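Local coordinates for protein cyclopropane-fatty-acyl-phospholipid synthase 1 (Mycobacterium tuberculosis, PDB 1KPH) that converts a double bond at the distal position of an alpha mycolic acid into a cyclopropane ring, using a methylene group from S-adenosyl-L-methionine, at residues A189-L192 / K193-V196. Sequence-based numbering, arbitrary orientation.
Sequences ARFL and KFIV. With 10A (didecyl-dimethyl-ammonium), chain G.
F191 leans against both F194 and I195, three and four residues further along the helix, and its ring is the piece to follow. From CB, CG lies trans to the backbone N (chi1 -171°), beside the carbonyl carbon, which brings the ring alongside F194 and I195. CD1 and CE1 run along the F194 ring; CE1 is the nearer, 3.7 Å from F194 CD2. The two side chains lie side by side and point the same way, an oblique aromatic pair with planes inclined at 39°. I195 CG1 lies over one face of the F191 ring, displaced toward the rim on the CD2-CE2 side, 4.3 Å from the ring centroid in a CH-pi contact. CE2 and CZ both meet I195 CD1, CZ at 3.9 Å. All of this rides on helix 186-199, whose i to i+4 ladder runs from K193 N to A189 O through V196 N to L192 O, the last bond 3.0 Å long and nearly straight at 174°. The aromatic side faces helix 256-275: F191 rests on C269, probably the active-site cysteine, while F194 and I195 pack on Y265 and F194 takes a cation-pi contact from K264. L192 and V196 line the pocket of didecyl-dimethyl-ammonium, probably where the substrate's acyl chain lies, and both decyl tails end here: L192 CD2 is 3.4 Å from the terminal C22, V196 CG2 3.5 Å from C2, next to the other tail's end.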
ATOM      1  N   ALA A 189      15.596   9.065  12.562  1.00 34.40           N
ATOM      2  CA  ALA A 189      16.278   7.777  12.479  1.00 32.59           C
ATOM      3  C   ALA A 189      15.854   6.855  13.617  1.00 30.77           C
ATOM      4  O   ALA A 189      15.674   5.656  13.420  1.00 31.00           O
ATOM      5  CB  ALA A 189      17.787   7.984  12.509  1.00 31.86           C
ATOM      6  N   ARG A 190      15.698   7.421  14.808  1.00 30.44           N
ATOM      7  CA  ARG A 190      15.292   6.652  15.979  1.00 31.04           C
ATOM      8  C   ARG A 190      13.868   6.120  15.813  1.00 30.60           C
ATOM      9  O   ARG A 190      13.543   5.033  16.295  1.00 29.09           O
ATOM     10  CB  ARG A 190      15.402   7.530  17.228  1.00 33.81           C
ATOM     11  CG  ARG A 190      14.888   6.909  18.512  1.00 37.05           C
ATOM     12  CD  ARG A 190      15.799   7.261  19.693  1.00 39.65           C
ATOM     13  NE  ARG A 190      16.299   8.635  19.638  1.00 41.19           N
ATOM     14  CZ  ARG A 190      15.539   9.723  19.737  1.00 42.86           C
ATOM     15  NH1 ARG A 190      14.228   9.611  19.902  1.00 44.84           N
ATOM     16  NH2 ARG A 190      16.095  10.926  19.666  1.00 42.82           N
ATOM     17  N   PHE A 191      13.028   6.885  15.118  1.00 28.53           N
ATOM     18  CA  PHE A 191      11.644   6.485  14.880  1.00 27.96           C
ATOM     19  C   PHE A 191      11.583   5.412  13.794  1.00 26.66           C
ATOM     20  O   PHE A 191      10.759   4.502  13.860  1.00 27.05           O
ATOM     21  CB  PHE A 191      10.800   7.691  14.458  1.00 27.45           C
ATOM     22  CG  PHE A 191       9.320   7.407  14.404  1.00 26.54           C
ATOM     23  CD1 PHE A 191       8.612   7.116  15.568  1.00 26.96           C
ATOM     24  CD2 PHE A 191       8.634   7.440  13.191  1.00 26.56           C
ATOM     25  CE1 PHE A 191       7.232   6.861  15.526  1.00 26.65           C
ATOM     26  CE2 PHE A 191       7.256   7.186  13.138  1.00 25.03           C
ATOM     27  CZ  PHE A 191       6.558   6.897  14.307  1.00 24.33           C
ATOM     28  N   LEU A 192      12.455   5.529  12.794  1.00 26.72           N
ATOM     29  CA  LEU A 192      12.507   4.556  11.703  1.00 26.95           C
ATOM     30  C   LEU A 192      12.883   3.195  12.267  1.00 25.69           C
ATOM     31  O   LEU A 192      12.376   2.163  11.826  1.00 25.02           O
ATOM     32  CB  LEU A 192      13.554   4.952  10.662  1.00 26.67           C
ATOM     33  CG  LEU A 192      13.471   6.332  10.012  1.00 30.62           C
ATOM     34  CD1 LEU A 192      14.492   6.408   8.881  1.00 29.16           C
ATOM     35  CD2 LEU A 192      12.076   6.573   9.482  1.00 27.66           C
ATOM     36  N   LYS A 193      13.800   3.203  13.230  1.00 24.94           N
ATOM     37  CA  LYS A 193      14.248   1.978  13.876  1.00 23.85           C
ATOM     38  C   LYS A 193      13.046   1.355  14.577  1.00 23.27           C
ATOM     39  O   LYS A 193      12.800   0.151  14.473  1.00 22.11           O
ATOM     40  CB  LYS A 193      15.365   2.299  14.881  1.00 23.67           C
ATOM     41  CG  LYS A 193      15.896   1.110  15.674  1.00 22.78           C
ATOM     42  CD  LYS A 193      15.104   0.888  16.956  1.00 22.04           C
ATOM     43  CE  LYS A 193      15.672  -0.283  17.747  1.00 22.68           C
ATOM     44  NZ  LYS A 193      15.035  -0.428  19.086  1.00 22.02           N
ATOM     45  N   PHE A 194      12.290   2.192  15.279  1.00 22.84           N
ATOM     46  CA  PHE A 194      11.101   1.741  15.985  1.00 22.84           C
ATOM     47  C   PHE A 194      10.090   1.081  15.042  1.00 22.88           C
ATOM     48  O   PHE A 194       9.529   0.024  15.350  1.00 22.06           O
ATOM     49  CB  PHE A 194      10.429   2.923  16.683  1.00 23.45           C
ATOM     50  CG  PHE A 194       9.006   2.659  17.064  1.00 24.03           C
ATOM     51  CD1 PHE A 194       8.696   1.709  18.035  1.00 23.31           C
ATOM     52  CD2 PHE A 194       7.967   3.336  16.430  1.00 23.49           C
ATOM     53  CE1 PHE A 194       7.376   1.437  18.372  1.00 24.82           C
ATOM     54  CE2 PHE A 194       6.640   3.069  16.759  1.00 24.51           C
ATOM     55  CZ  PHE A 194       6.345   2.119  17.732  1.00 25.04           C
ATOM     56  N   ILE A 195       9.851   1.718  13.900  1.00 22.40           N
ATOM     57  CA  ILE A 195       8.904   1.197  12.922  1.00 21.77           C
ATOM     58  C   ILE A 195       9.319  -0.170  12.385  1.00 22.38           C
ATOM     59  O   ILE A 195       8.524  -1.108  12.384  1.00 23.15           O
ATOM     60  CB  ILE A 195       8.740   2.172  11.731  1.00 20.86           C
ATOM     61  CG1 ILE A 195       8.095   3.475  12.209  1.00 15.68           C
ATOM     62  CG2 ILE A 195       7.891   1.529  10.645  1.00 20.16           C
ATOM     63  CD1 ILE A 195       6.718   3.294  12.817  1.00 17.86           C
ATOM     64  N   VAL A 196      10.564  -0.276  11.933  1.00 22.84           N
ATOM     65  CA  VAL A 196      11.079  -1.526  11.384  1.00 25.46           C
ATOM     66  C   VAL A 196      11.155  -2.643  12.413  1.00 25.83           C
ATOM     67  O   VAL A 196      10.987  -3.815  12.079  1.00 27.18           O
ATOM     68  CB  VAL A 196      12.493  -1.345  10.798  1.00 26.45           C
ATOM     69  CG1 VAL A 196      13.038  -2.693  10.316  1.00 29.03           C
ATOM     70  CG2 VAL A 196      12.456  -0.352   9.658  1.00 26.49           C
TER
HETATM   71  C1  10A G1901      12.727   3.369   7.075  1.00 36.09           C
HETATM   72  C2  10A G1901      11.996   2.027   7.199  1.00 34.27           C
HETATM   73  C3  10A G1901      10.594   2.134   6.588  1.00 33.88           C
HETATM   74  C4  10A G1901       9.736   0.862   6.660  1.00 32.24           C
HETATM   75  C5  10A G1901       8.386   1.189   6.006  1.00 30.66           C
HETATM   76  C6  10A G1901       7.343   0.062   6.031  1.00 28.05           C
HETATM   77  C7  10A G1901       6.094   0.665   5.368  1.00 29.24           C
HETATM   78  C8  10A G1901       4.843  -0.217   5.413  1.00 26.89           C
HETATM   79  C9  10A G1901       3.683   0.572   4.769  1.00 26.68           C
HETATM   80  C10 10A G1901       2.361  -0.167   4.975  1.00 23.43           C
HETATM   81  N1  10A G1901       1.001   0.470   4.648  1.00 21.58           N
HETATM   82  C11 10A G1901      -0.047  -0.534   5.084  1.00 21.38           C
HETATM   83  C12 10A G1901       0.824   0.662   3.163  1.00 19.95           C
HETATM   84  C13 10A G1901       0.708   1.838   5.285  1.00 21.33           C
HETATM   85  C14 10A G1901       0.770   2.083   6.826  1.00 21.43           C
HETATM   86  C15 10A G1901       0.808   3.560   7.289  1.00 20.82           C
HETATM   87  C16 10A G1901       2.002   4.450   6.872  1.00 22.18           C
HETATM   88  C17 10A G1901       3.348   4.001   7.473  1.00 25.36           C
HETATM   89  C18 10A G1901       4.517   4.912   7.075  1.00 26.41           C
HETATM   90  C19 10A G1901       5.821   4.418   7.716  1.00 28.56           C
HETATM   91  C20 10A G1901       6.965   5.376   7.346  1.00 31.07           C
HETATM   92  C21 10A G1901       8.285   4.950   7.994  1.00 32.57           C
HETATM   93  C22 10A G1901       9.366   5.960   7.604  1.00 34.49           C